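Local coordinates for protein K5 lyase (Enterobacteria phage k1-5, PDB 2X3H) that cleaves the K5 capsular polysaccharide of its bacterial host by elimination, as a trimeric viral tail-spike lyase, at residues A[388-399]-A[422-430]. Sequence-based numbering, arbitrary orientation.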
# COMPACT_ATOMS: atom_id res chain seq x y z
N GLU A 388 12.91 7.29 -0.33
CA GLU A 388 12.08 8.38 -0.83
C GLU A 388 11.35 9.03 0.32
O GLU A 388 10.49 8.42 0.94
CB GLU A 388 11.06 7.86 -1.85
CG GLU A 388 11.68 7.40 -3.13
CD GLU A 388 10.67 7.37 -4.25
OE1 GLU A 388 9.87 6.41 -4.30
OE2 GLU A 388 10.66 8.33 -5.05
N VAL A 389 11.73 10.27 0.61
CA VAL A 389 11.06 11.10 1.59
C VAL A 389 9.85 11.70 0.88
O VAL A 389 9.99 12.71 0.17
CB VAL A 389 12.01 12.17 2.15
CG1 VAL A 389 11.30 13.08 3.16
CG2 VAL A 389 13.23 11.51 2.79
N LYS A 390 8.69 11.06 1.02
CA LYS A 390 7.52 11.41 0.21
C LYS A 390 6.86 12.72 0.63
O LYS A 390 6.26 13.41 -0.19
CB LYS A 390 6.49 10.27 0.21
CG LYS A 390 7.00 8.96 -0.40
CD LYS A 390 6.70 8.83 -1.88
CE LYS A 390 7.61 9.70 -2.71
NZ LYS A 390 6.99 11.03 -3.02
N HIS A 391 6.97 13.03 1.92
CA HIS A 391 6.67 14.38 2.38
C HIS A 391 7.71 14.77 3.43
O HIS A 391 8.02 13.98 4.32
CB HIS A 391 5.25 14.52 2.93
CG HIS A 391 4.86 15.95 3.14
ND1 HIS A 391 4.08 16.66 2.25
CD2 HIS A 391 5.23 16.83 4.10
CE1 HIS A 391 3.96 17.91 2.68
NE2 HIS A 391 4.65 18.03 3.80
N PRO A 392 8.30 15.96 3.28
CA PRO A 392 9.40 16.35 4.15
C PRO A 392 9.00 16.93 5.52
O PRO A 392 9.87 17.47 6.22
CB PRO A 392 10.11 17.43 3.32
CG PRO A 392 8.99 18.10 2.60
CD PRO A 392 8.01 16.98 2.25
N GLY A 393 7.72 16.86 5.89
CA GLY A 393 7.28 17.54 7.12
C GLY A 393 7.42 19.04 6.91
O GLY A 393 7.01 19.55 5.85
N ARG A 394 8.01 19.75 7.88
CA ARG A 394 8.22 21.21 7.73
C ARG A 394 9.58 21.57 7.14
O ARG A 394 9.93 22.75 7.05
CB ARG A 394 8.06 21.95 9.07
CG ARG A 394 6.72 21.71 9.78
CD ARG A 394 5.54 22.15 8.94
NE ARG A 394 4.26 21.85 9.60
CZ ARG A 394 3.66 20.66 9.57
NH1 ARG A 394 4.22 19.65 8.91
NH2 ARG A 394 2.50 20.49 10.18
N ARG A 395 10.35 20.56 6.76
CA ARG A 395 11.69 20.83 6.22
C ARG A 395 11.60 21.38 4.80
O ARG A 395 10.75 20.96 4.01
CB ARG A 395 12.53 19.56 6.22
CG ARG A 395 12.69 18.96 7.60
CD ARG A 395 13.26 17.54 7.55
NE ARG A 395 13.21 16.95 8.88
CZ ARG A 395 12.12 16.40 9.43
NH1 ARG A 395 10.97 16.34 8.75
NH2 ARG A 395 12.20 15.91 10.67
N ASN A 396 12.48 22.32 4.48
CA ASN A 396 12.56 22.92 3.13
C ASN A 396 13.77 22.44 2.32
O ASN A 396 13.87 22.73 1.13
CB ASN A 396 12.62 24.45 3.23
CG ASN A 396 11.37 25.06 3.84
OD1 ASN A 396 10.26 24.60 3.63
ND2 ASN A 396 11.56 26.12 4.61
N ASP A 397 14.66 21.69 2.97
CA ASP A 397 15.93 21.28 2.36
C ASP A 397 16.49 20.16 3.23
O ASP A 397 16.69 20.35 4.43
CB ASP A 397 16.87 22.50 2.37
CG ASP A 397 18.25 22.23 1.76
OD1 ASP A 397 18.64 21.07 1.51
OD2 ASP A 397 18.99 23.23 1.57
N LEU A 398 16.73 18.99 2.65
CA LEU A 398 17.19 17.87 3.46
C LEU A 398 18.66 17.99 3.84
O LEU A 398 19.16 17.16 4.59
CB LEU A 398 16.93 16.53 2.77
CG LEU A 398 15.48 16.07 2.61
CD1 LEU A 398 15.45 14.60 2.31
CD2 LEU A 398 14.62 16.36 3.82
N LEU A 399 19.33 19.03 3.35
CA LEU A 399 20.77 19.20 3.58
C LEU A 399 21.12 20.39 4.46
O LEU A 399 22.28 20.57 4.82
CB LEU A 399 21.51 19.28 2.24
CG LEU A 399 21.42 18.02 1.37
CD1 LEU A 399 22.15 18.26 0.05
CD2 LEU A 399 22.00 16.81 2.11
N ALA A 422 13.69 13.70 -2.20
CA ALA A 422 12.55 14.40 -1.56
C ALA A 422 11.83 15.18 -2.66
O ALA A 422 12.09 16.38 -2.85
CB ALA A 422 13.04 15.33 -0.49
N PRO A 423 10.93 14.50 -3.39
CA PRO A 423 10.30 15.10 -4.57
C PRO A 423 9.54 16.42 -4.30
O PRO A 423 9.57 17.31 -5.15
CB PRO A 423 9.36 13.99 -5.09
CG PRO A 423 9.94 12.70 -4.50
CD PRO A 423 10.48 13.11 -3.16
N ALA A 424 8.88 16.58 -3.15
CA ALA A 424 8.17 17.84 -2.86
C ALA A 424 9.10 19.03 -2.83
O ALA A 424 8.69 20.18 -3.09
CB ALA A 424 7.40 17.76 -1.54
N LEU A 425 10.36 18.76 -2.49
CA LEU A 425 11.41 19.79 -2.42
C LEU A 425 12.19 19.89 -3.73
O LEU A 425 13.15 20.66 -3.82
CB LEU A 425 12.39 19.44 -1.31
CG LEU A 425 11.79 19.34 0.11
CD1 LEU A 425 12.88 19.04 1.15
CD2 LEU A 425 10.99 20.61 0.48
N GLY A 426 11.86 19.04 -4.69
CA GLY A 426 12.61 19.00 -5.94
C GLY A 426 14.06 18.56 -5.74
O GLY A 426 14.92 18.93 -6.53
N GLN A 427 14.31 17.75 -4.71
CA GLN A 427 15.69 17.49 -4.25
C GLN A 427 16.07 16.03 -4.44
O GLN A 427 15.41 15.14 -3.90
CB GLN A 427 15.82 17.86 -2.77
CG GLN A 427 17.22 17.78 -2.24
CD GLN A 427 17.37 18.51 -0.93
OE1 GLN A 427 16.40 18.62 -0.16
NE2 GLN A 427 18.57 19.01 -0.66
N TYR A 428 17.15 15.80 -5.19
CA TYR A 428 17.60 14.45 -5.55
C TYR A 428 19.06 14.30 -5.14
O TYR A 428 19.93 15.00 -5.67
CB TYR A 428 17.39 14.22 -7.07
CG TYR A 428 15.95 14.44 -7.44
CD1 TYR A 428 15.00 13.44 -7.25
CD2 TYR A 428 15.52 15.67 -7.93
CE1 TYR A 428 13.66 13.65 -7.55
CE2 TYR A 428 14.17 15.89 -8.24
CZ TYR A 428 13.25 14.88 -8.05
OH TYR A 428 11.90 15.07 -8.35
N ILE A 429 19.31 13.44 -4.15
CA ILE A 429 20.64 13.33 -3.54
C ILE A 429 21.23 11.95 -3.76
O ILE A 429 20.91 10.99 -3.06
CB ILE A 429 20.62 13.66 -2.01
CG1 ILE A 429 19.84 14.95 -1.75
CG2 ILE A 429 22.05 13.78 -1.48
CD1 ILE A 429 19.41 15.14 -0.29
N GLY A 430 22.12 11.87 -4.75
CA GLY A 430 22.79 10.61 -5.07
C GLY A 430 22.18 9.86 -6.25
O GLY A 430 20.98 9.95 -6.51
O HOH W 1 8.58 14.89 -0.87
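At the C-terminal end of the right-handed parallel beta-helix, the last rungs meet where the loop leaving strand 386-389 wraps around the turn that follows strand 419-422. There the 3-10 turn at 423-425 reverses the chain, and Gly426 and Gln427, both facing Ala422, form a G1 bulge where the antiparallel strand 427-429 begins; this strand continues in parallel beside a strand of a second subunit. Gln427, on strand 427-429, reaches into the loop through its amide. Its OE1 takes the backbone N of Leu398 at 2.9 Å in an almost straight bond (177°), while NE2 gives to Asp397 OD1 at 3.0 Å. CG of Gln427 lies anti to the backbone N (chi1 -173°), and the chain runs on extended, which carries the amide across to both partners. Asp397 OD1 also accepts from Leu399 N, closing an Asx turn; the two donors come from opposite faces of the carboxylate, whose plane is turned 54° from the amide. The other oxygen, OD2, forms a salt bridge to Arg435 of the second subunit, so one carboxylate ties the turn, the strand and the trimer interface together.

Leu425 fills the inside of the loop. Its CD2 rests 3.8 Å from Pro392 CG, and CD1 faces the buried N of Asp397, which has no hydrogen-bonding partner in the model. Leu398 lays CD1 against Ala422 CB, whereas Leu399 and Ile429 meet tip to tip, CG to CD1 at 3.9 Å. At the start of the loop, Ala424 CB packs on Pro392 CD, and the bent chain of Lys390 brings NZ to 3.7 Å from Pro423 CG. A water bridges the two backbones: it accepts from Ala424 N at 2.9 Å and donates to Val389 O at 2.8 Å.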